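Adherence and virulence protein A (Streptococcus pneumoniae, PDB 6PON) probably acts as a pneumococcal adherence and virulence factor by binding fibronectin. Local coordinates at residues Leu35-Arg40 against His46-Ser51; Met77-Tyr82 against Ile129-Lys134. All coordinates share one frame; numbering follows the deposited sequence.

Interaction 1: Leu35-Arg40 against His46-Ser51; sequences LVLQIR and HRLLLS
Leu35-Arg40 and His46-Ser51 pair as the arms of a beta hairpin, the two central strands of a four-stranded antiparallel meander. Three hydrogen-bonded pairs, Leu35 with Leu50, Leu37 with Leu48 and Ile39 with His46, each supply two backbone bonds. Leu35 N to Leu50 O and Leu50 N to Leu35 O are both 2.7 Å and nearly straight, whereas His46 N reaches Ile39 O with an N-H...O angle of only 131°, a bent bond toward the turn. In the non-hydrogen-bonded pairs CA-H groups point at carbonyls instead, with Val36 CA 3.2 Å from Leu48 O.

Apolar contacts divide between the two faces. On the face of Leu35, Leu37 and Ile39, the tip of Ile39 crosses the side chain of Leu48 at a slant, its CD1 4.0 Å from Leu48 CB; Leu15 and Leu19 of helix 5-19 cover this end. On the other face Val36 spreads its methyls between its direct partner Leu49 and the diagonal Arg47: CG2 packs 3.9 Å from Leu49 CD1, while CG1, anti to the backbone N (chi1 177°), meets the aliphatic part of Arg47. That arginine bends at chi3, and its NH1 bonds to Thr64 O; nearer the backbone, Arg47 CG lies 3.6 Å from Val36 CG1.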
ATOM      1  N   LEU B  35      30.173 -28.343  11.802  1.00 22.22           N
ATOM      2  CA  LEU B  35      30.911 -28.961  10.711  1.00 18.56           C
ATOM      3  C   LEU B  35      31.514 -27.855   9.859  1.00 19.03           C
ATOM      4  O   LEU B  35      30.807 -26.915   9.481  1.00 22.05           O
ATOM      5  CB  LEU B  35      29.983 -29.858   9.868  1.00 18.47           C
ATOM      6  CG  LEU B  35      30.540 -30.446   8.575  1.00 19.43           C
ATOM      7  CD1 LEU B  35      31.596 -31.517   8.893  1.00 23.82           C
ATOM      8  CD2 LEU B  35      29.430 -30.983   7.667  1.00 14.28           C
ATOM      9  N   VAL B  36      32.804 -27.971   9.547  1.00 22.40           N
ATOM     10  CA  VAL B  36      33.522 -27.006   8.721  1.00 20.28           C
ATOM     11  C   VAL B  36      34.136 -27.721   7.523  1.00 22.66           C
ATOM     12  O   VAL B  36      34.853 -28.712   7.685  1.00 26.81           O
ATOM     13  CB  VAL B  36      34.604 -26.267   9.526  1.00 23.64           C
ATOM     14  CG1 VAL B  36      35.389 -25.319   8.625  1.00 21.59           C
ATOM     15  CG2 VAL B  36      33.966 -25.495  10.653  1.00 22.28           C
ATOM     16  N   LEU B  37      33.866 -27.208   6.328  1.00 18.80           N
ATOM     17  CA  LEU B  37      34.409 -27.734   5.085  1.00 23.63           C
ATOM     18  C   LEU B  37      35.357 -26.709   4.473  1.00 27.42           C
ATOM     19  O   LEU B  37      34.978 -25.547   4.291  1.00 25.96           O
ATOM     20  CB  LEU B  37      33.293 -28.043   4.075  1.00 19.18           C
ATOM     21  CG  LEU B  37      32.062 -28.827   4.511  1.00 19.92           C
ATOM     22  CD1 LEU B  37      31.175 -29.114   3.317  1.00 17.89           C
ATOM     23  CD2 LEU B  37      32.478 -30.135   5.175  1.00 19.41           C
ATOM     24  N   GLN B  38      36.573 -27.131   4.140  1.00 22.49           N
ATOM     25  CA  GLN B  38      37.427 -26.338   3.268  1.00 26.16           C
ATOM     26  C   GLN B  38      37.080 -26.694   1.828  1.00 30.09           C
ATOM     27  O   GLN B  38      37.123 -27.872   1.447  1.00 30.28           O
ATOM     28  CB  GLN B  38      38.908 -26.586   3.551  1.00 29.72           C
ATOM     29  CG  GLN B  38      39.819 -25.459   3.079  1.00 39.82           C
ATOM     30  CD  GLN B  38      41.206 -25.960   2.701  1.00 53.57           C
ATOM     31  OE1 GLN B  38      41.576 -25.963   1.518  1.00 57.50           O
ATOM     32  NE2 GLN B  38      41.983 -26.392   3.703  1.00 46.87           N
ATOM     33  N   ILE B  39      36.709 -25.689   1.038  1.00 29.04           N
ATOM     34  CA  ILE B  39      36.243 -25.899  -0.327  1.00 24.24           C
ATOM     35  C   ILE B  39      37.064 -25.027  -1.256  1.00 26.56           C
ATOM     36  O   ILE B  39      37.166 -23.816  -1.041  1.00 26.24           O
ATOM     37  CB  ILE B  39      34.744 -25.573  -0.478  1.00 28.77           C
ATOM     38  CG1 ILE B  39      33.881 -26.560   0.305  1.00 25.33           C
ATOM     39  CG2 ILE B  39      34.330 -25.554  -1.941  1.00 23.80           C
ATOM     40  CD1 ILE B  39      32.489 -26.010   0.612  1.00 18.27           C
ATOM     41  N   ARG B  40      37.639 -25.636  -2.286  1.00 28.31           N
ATOM     42  CA  ARG B  40      38.342 -24.901  -3.327  1.00 29.52           C
ATOM     43  C   ARG B  40      37.384 -24.646  -4.478  1.00 32.10           C
ATOM     44  O   ARG B  40      36.700 -25.568  -4.938  1.00 34.46           O
ATOM     45  CB  ARG B  40      39.565 -25.675  -3.824  1.00 34.50           C
ATOM     46  CG  ARG B  40      40.262 -25.021  -5.009  1.00 40.18           C
ATOM     47  CD  ARG B  40      41.669 -25.558  -5.183  1.00 44.47           C
ATOM     48  NE  ARG B  40      42.423 -24.803  -6.179  1.00 53.33           N
ATOM     49  CZ  ARG B  40      43.032 -23.639  -5.944  1.00 53.63           C
ATOM     50  NH1 ARG B  40      42.969 -23.065  -4.742  1.00 44.38           N
ATOM     51  NH2 ARG B  40      43.699 -23.041  -6.927  1.00 56.80           N
ATOM     52  N   HIS B  46      37.924 -21.616   0.359  1.00 34.38           N
ATOM     53  CA  HIS B  46      36.786 -21.130   1.133  1.00 28.92           C
ATOM     54  C   HIS B  46      36.548 -22.041   2.329  1.00 30.14           C
ATOM     55  O   HIS B  46      36.862 -23.237   2.305  1.00 28.66           O
ATOM     56  CB  HIS B  46      35.495 -21.063   0.301  1.00 26.38           C
ATOM     57  CG  HIS B  46      35.595 -20.204  -0.921  1.00 28.91           C
ATOM     58  ND1 HIS B  46      35.497 -18.830  -0.876  1.00 32.57           N
ATOM     59  CD2 HIS B  46      35.749 -20.530  -2.226  1.00 30.63           C
ATOM     60  CE1 HIS B  46      35.607 -18.345  -2.101  1.00 37.47           C
ATOM     61  NE2 HIS B  46      35.764 -19.354  -2.938  1.00 35.97           N
ATOM     62  N   ARG B  47      35.947 -21.468   3.367  1.00 28.64           N
ATOM     63  CA  ARG B  47      35.691 -22.171   4.616  1.00 26.76           C
ATOM     64  C   ARG B  47      34.198 -22.083   4.935  1.00 30.65           C
ATOM     65  O   ARG B  47      33.697 -21.007   5.288  1.00 29.08           O
ATOM     66  CB  ARG B  47      36.555 -21.582   5.732  1.00 23.36           C
ATOM     67  CG  ARG B  47      36.710 -22.456   6.950  1.00 28.52           C
ATOM     68  CD  ARG B  47      37.866 -21.986   7.840  1.00 37.69           C
ATOM     69  NE  ARG B  47      39.169 -22.211   7.220  1.00 51.02           N
ATOM     70  CZ  ARG B  47      40.333 -22.119   7.858  1.00 51.63           C
ATOM     71  NH1 ARG B  47      40.366 -21.803   9.147  1.00 45.15           N
ATOM     72  NH2 ARG B  47      41.468 -22.348   7.207  1.00 45.44           N
ATOM     73  N   LEU B  48      33.494 -23.220   4.813  1.00 23.60           N
ATOM     74  CA  LEU B  48      32.046 -23.308   5.009  1.00 21.68           C
ATOM     75  C   LEU B  48      31.738 -23.840   6.400  1.00 24.31           C
ATOM     76  O   LEU B  48      32.163 -24.948   6.749  1.00 22.98           O
ATOM     77  CB  LEU B  48      31.402 -24.229   3.973  1.00 20.88           C
ATOM     78  CG  LEU B  48      29.863 -24.327   4.019  1.00 26.90           C
ATOM     79  CD1 LEU B  48      29.235 -22.932   3.854  1.00 19.66           C
ATOM     80  CD2 LEU B  48      29.264 -25.316   2.980  1.00 15.97           C
ATOM     81  N   LEU B  49      30.973 -23.080   7.177  1.00 21.21           N
ATOM     82  CA  LEU B  49      30.564 -23.507   8.504  1.00 20.44           C
ATOM     83  C   LEU B  49      29.098 -23.919   8.477  1.00 22.75           C
ATOM     84  O   LEU B  49      28.244 -23.176   7.985  1.00 20.05           O
ATOM     85  CB  LEU B  49      30.786 -22.401   9.540  1.00 19.44           C
ATOM     86  CG  LEU B  49      30.089 -22.557  10.906  1.00 22.40           C
ATOM     87  CD1 LEU B  49      30.576 -23.802  11.630  1.00 20.21           C
ATOM     88  CD2 LEU B  49      30.268 -21.308  11.802  1.00 18.81           C
ATOM     89  N   LEU B  50      28.812 -25.099   9.007  1.00 21.02           N
ATOM     90  CA  LEU B  50      27.449 -25.516   9.296  1.00 19.42           C
ATOM     91  C   LEU B  50      27.352 -25.812  10.783  1.00 19.60           C
ATOM     92  O   LEU B  50      28.158 -26.570  11.331  1.00 19.25           O
ATOM     93  CB  LEU B  50      27.052 -26.747   8.486  1.00 21.88           C
ATOM     94  CG  LEU B  50      27.149 -26.693   6.967  1.00 21.69           C
ATOM     95  CD1 LEU B  50      28.589 -26.904   6.510  1.00 19.32           C
ATOM     96  CD2 LEU B  50      26.225 -27.756   6.390  1.00 18.67           C
ATOM     97  N   SER B  51      26.380 -25.211  11.439  1.00 20.29           N
ATOM     98  CA  SER B  51      26.297 -25.323  12.881  1.00 24.54           C
ATOM     99  C   SER B  51      24.909 -25.814  13.254  1.00 23.21           C
ATOM    100  O   SER B  51      23.903 -25.216  12.856  1.00 23.67           O
ATOM    101  CB  SER B  51      26.620 -23.978  13.546  1.00 21.76           C
ATOM    102  OG  SER B  51      26.385 -24.043  14.932  1.00 24.81           O
TER

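Interaction 2: Met77-Tyr82 against Ile129-Lys134; sequences MVLRKY and ILLVDK
Asp133 OD1, gripped by both Ser135 OG and Ser136 N, ties down the turn at the end of strand 128-133, two residues beyond Leu131, whose side chain meets Leu79 and Tyr82 of helix 74-83. No hydrogen bond joins Met77-Tyr82 to Ile129-Lys134, and the contact is apolar, with Leu131 packed against these two side chains, three residues apart on the helix. Its CB points toward the helix, and CG stands anti to the backbone N (chi1 -174°), which carries the CD2 methyl across to the tyrosine. There Leu131 CD2 lies 3.7 Å from Tyr82 CD2 and 3.9 Å from Tyr82 CB, approaching the ring obliquely near its root. The same methyl comes 4.3 Å from Val78 O, a loose touch on the helix backbone.

Leu79 meets Leu131 nearer its root: Leu79 CD1 reaches Leu131 CB at 3.9 Å, the two leucines sliding past one another in opposite directions. Along Tyr82, the aliphatic part of Lys81 lies over one ring face, Lys81 CG 3.9 Å above the plane and offset toward the rim. Tyr82 O bonds to Asn106 ND2, fastening this end of the helix to strand 99-107. Helix 74-83 thus rests on the five-stranded antiparallel sheet, segment 77-82 running at 45° to segment 129-133, with Tyr82 also touching Leu140 and Ile114 of the flanking strands.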
ATOM      1  N   MET B  77      34.536 -39.503   9.885  1.00 22.61           N
ATOM      2  CA  MET B  77      35.103 -40.487   8.965  1.00 22.17           C
ATOM      3  C   MET B  77      34.074 -40.941   7.942  1.00 22.31           C
ATOM      4  O   MET B  77      34.418 -41.178   6.780  1.00 23.12           O
ATOM      5  CB  MET B  77      35.642 -41.702   9.731  1.00 22.71           C
ATOM      6  CG  MET B  77      36.451 -41.352  10.968  1.00 28.48           C
ATOM      7  SD  MET B  77      37.121 -42.783  11.839  1.00 34.63           S
ATOM      8  CE  MET B  77      38.732 -42.664  11.128  1.00 33.07           C
ATOM      9  N   VAL B  78      32.813 -41.094   8.360  1.00 21.26           N
ATOM     10  CA  VAL B  78      31.751 -41.402   7.401  1.00 24.87           C
ATOM     11  C   VAL B  78      31.561 -40.246   6.421  1.00 20.16           C
ATOM     12  O   VAL B  78      31.400 -40.459   5.217  1.00 22.96           O
ATOM     13  CB  VAL B  78      30.434 -41.758   8.125  1.00 26.29           C
ATOM     14  CG1 VAL B  78      29.313 -42.042   7.114  1.00 23.10           C
ATOM     15  CG2 VAL B  78      30.629 -42.959   9.022  1.00 18.75           C
ATOM     16  N   LEU B  79      31.602 -39.004   6.905  1.00 21.75           N
ATOM     17  CA  LEU B  79      31.467 -37.887   5.971  1.00 24.08           C
ATOM     18  C   LEU B  79      32.666 -37.808   5.037  1.00 22.92           C
ATOM     19  O   LEU B  79      32.515 -37.506   3.845  1.00 22.99           O
ATOM     20  CB  LEU B  79      31.273 -36.560   6.722  1.00 19.73           C
ATOM     21  CG  LEU B  79      29.795 -36.137   6.829  1.00 22.64           C
ATOM     22  CD1 LEU B  79      28.979 -37.158   7.613  1.00 16.85           C
ATOM     23  CD2 LEU B  79      29.613 -34.731   7.414  1.00 17.74           C
ATOM     24  N   ARG B  80      33.871 -38.068   5.555  1.00 23.40           N
ATOM     25  CA  ARG B  80      35.046 -37.997   4.695  1.00 23.80           C
ATOM     26  C   ARG B  80      34.973 -39.043   3.593  1.00 23.85           C
ATOM     27  O   ARG B  80      35.203 -38.735   2.417  1.00 25.96           O
ATOM     28  CB  ARG B  80      36.313 -38.136   5.528  1.00 20.97           C
ATOM     29  CG  ARG B  80      36.588 -36.877   6.373  1.00 21.63           C
ATOM     30  CD  ARG B  80      37.863 -37.023   7.155  1.00 23.63           C
ATOM     31  NE  ARG B  80      38.205 -35.843   7.931  1.00 19.95           N
ATOM     32  CZ  ARG B  80      39.159 -35.846   8.853  1.00 26.46           C
ATOM     33  NH1 ARG B  80      39.834 -36.964   9.088  1.00 25.24           N
ATOM     34  NH2 ARG B  80      39.444 -34.744   9.532  1.00 29.39           N
ATOM     35  N   LYS B  81      34.583 -40.268   3.951  1.00 23.97           N
ATOM     36  CA  LYS B  81      34.417 -41.341   2.980  1.00 26.15           C
ATOM     37  C   LYS B  81      33.617 -40.896   1.753  1.00 23.08           C
ATOM     38  O   LYS B  81      33.909 -41.333   0.636  1.00 26.41           O
ATOM     39  CB  LYS B  81      33.753 -42.541   3.672  1.00 24.70           C
ATOM     40  CG  LYS B  81      33.132 -43.530   2.716  1.00 31.93           C
ATOM     41  CD  LYS B  81      32.886 -44.886   3.355  1.00 33.93           C
ATOM     42  CE  LYS B  81      31.933 -44.790   4.515  1.00 34.01           C
ATOM     43  NZ  LYS B  81      31.518 -46.146   4.966  1.00 34.09           N
ATOM     44  N   TYR B  82      32.638 -40.003   1.921  1.00 23.19           N
ATOM     45  CA  TYR B  82      31.872 -39.522   0.773  1.00 23.81           C
ATOM     46  C   TYR B  82      32.255 -38.130   0.310  1.00 25.25           C
ATOM     47  O   TYR B  82      32.087 -37.824  -0.874  1.00 29.67           O
ATOM     48  CB  TYR B  82      30.374 -39.531   1.074  1.00 21.98           C
ATOM     49  CG  TYR B  82      29.859 -40.909   1.357  1.00 22.74           C
ATOM     50  CD1 TYR B  82      29.522 -41.781   0.326  1.00 24.62           C
ATOM     51  CD2 TYR B  82      29.735 -41.352   2.655  1.00 23.90           C
ATOM     52  CE1 TYR B  82      29.041 -43.069   0.600  1.00 22.74           C
ATOM     53  CE2 TYR B  82      29.270 -42.620   2.942  1.00 26.71           C
ATOM     54  CZ  TYR B  82      28.922 -43.475   1.915  1.00 28.30           C
ATOM     55  OH  TYR B  82      28.469 -44.734   2.239  1.00 35.79           O
ATOM     56  N   ILE B 129      22.538 -31.926  11.356  1.00 22.69           N
ATOM     57  CA  ILE B 129      23.321 -31.969  10.127  1.00 21.23           C
ATOM     58  C   ILE B 129      23.412 -33.426   9.713  1.00 19.77           C
ATOM     59  O   ILE B 129      23.791 -34.281  10.522  1.00 20.01           O
ATOM     60  CB  ILE B 129      24.728 -31.360  10.306  1.00 20.55           C
ATOM     61  CG1 ILE B 129      24.640 -29.884  10.714  1.00 20.10           C
ATOM     62  CG2 ILE B 129      25.552 -31.494   9.029  1.00 17.43           C
ATOM     63  CD1 ILE B 129      26.003 -29.273  11.104  1.00 20.20           C
ATOM     64  N   LEU B 130      23.036 -33.710   8.468  1.00 17.98           N
ATOM     65  CA  LEU B 130      22.833 -35.071   8.008  1.00 17.24           C
ATOM     66  C   LEU B 130      23.452 -35.225   6.632  1.00 19.15           C
ATOM     67  O   LEU B 130      23.404 -34.303   5.812  1.00 20.82           O
ATOM     68  CB  LEU B 130      21.331 -35.434   7.951  1.00 18.04           C
ATOM     69  CG  LEU B 130      20.439 -35.035   9.147  1.00 23.54           C
ATOM     70  CD1 LEU B 130      19.796 -33.631   8.972  1.00 22.24           C
ATOM     71  CD2 LEU B 130      19.377 -36.091   9.463  1.00 21.29           C
ATOM     72  N   LEU B 131      24.052 -36.385   6.398  1.00 17.31           N
ATOM     73  CA  LEU B 131      24.514 -36.799   5.082  1.00 21.06           C
ATOM     74  C   LEU B 131      23.626 -37.952   4.629  1.00 23.03           C
ATOM     75  O   LEU B 131      23.431 -38.922   5.364  1.00 21.06           O
ATOM     76  CB  LEU B 131      25.985 -37.229   5.116  1.00 19.87           C
ATOM     77  CG  LEU B 131      26.582 -37.542   3.738  1.00 22.98           C
ATOM     78  CD1 LEU B 131      26.798 -36.268   2.879  1.00 15.73           C
ATOM     79  CD2 LEU B 131      27.853 -38.353   3.861  1.00 21.88           C
ATOM     80  N   VAL B 132      23.048 -37.830   3.448  1.00 20.09           N
ATOM     81  CA  VAL B 132      22.049 -38.780   2.990  1.00 20.88           C
ATOM     82  C   VAL B 132      22.491 -39.299   1.639  1.00 20.97           C
ATOM     83  O   VAL B 132      22.870 -38.508   0.768  1.00 23.86           O
ATOM     84  CB  VAL B 132      20.655 -38.137   2.899  1.00 21.96           C
ATOM     85  CG1 VAL B 132      19.664 -39.108   2.298  1.00 21.93           C
ATOM     86  CG2 VAL B 132      20.211 -37.696   4.264  1.00 21.93           C
ATOM     87  N   ASP B 133      22.458 -40.620   1.463  1.00 25.18           N
ATOM     88  CA  ASP B 133      22.817 -41.164   0.163  1.00 27.02           C
ATOM     89  C   ASP B 133      21.713 -40.891  -0.837  1.00 24.53           C
ATOM     90  O   ASP B 133      20.542 -41.133  -0.557  1.00 25.13           O
ATOM     91  CB  ASP B 133      23.076 -42.655   0.214  1.00 32.03           C
ATOM     92  CG  ASP B 133      23.404 -43.192  -1.150  1.00 32.11           C
ATOM     93  OD1 ASP B 133      22.469 -43.539  -1.889  1.00 38.55           O
ATOM     94  OD2 ASP B 133      24.595 -43.197  -1.504  1.00 36.35           O
ATOM     95  N   LYS B 134      22.105 -40.446  -2.029  1.00 28.79           N
ATOM     96  CA  LYS B 134      21.155 -39.868  -2.972  1.00 35.02           C
ATOM     97  C   LYS B 134      20.241 -40.923  -3.599  1.00 44.92           C
ATOM     98  O   LYS B 134      19.066 -40.638  -3.874  1.00 44.85           O
ATOM     99  CB  LYS B 134      21.923 -39.101  -4.049  1.00 34.57           C
ATOM    100  CG  LYS B 134      21.072 -38.498  -5.139  1.00 38.23           C
ATOM    101  CD  LYS B 134      20.561 -37.136  -4.747  1.00 37.67           C
ATOM    102  CE  LYS B 134      19.851 -36.458  -5.905  1.00 34.03           C
ATOM    103  NZ  LYS B 134      19.205 -35.210  -5.443  1.00 34.70           N
TER

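How the interactions relate
Interaction 1 lies in the four-stranded sheet and interaction 2 joins the following helix to the five-stranded sheet; their centres are about 14 Å apart, and they are made in series along the chain. They share an apolar junction at the Leu35 end of the hairpin. Leu35 CD2 stands 3.8 Å from Leu79 CD2 and 4.1 Å from Ile129 CG2, so one methyl touches both segments of interaction 2. Ile129 also turns CD1 onto the second hairpin strand, 3.5 Å from Leu50 O. Elsewhere on the same helix as Leu79, Arg80 NE hydrogen-bonds to Ile27 O of strand 23-28. Helix 74-83 therefore contacts both sheets of this N-terminal region.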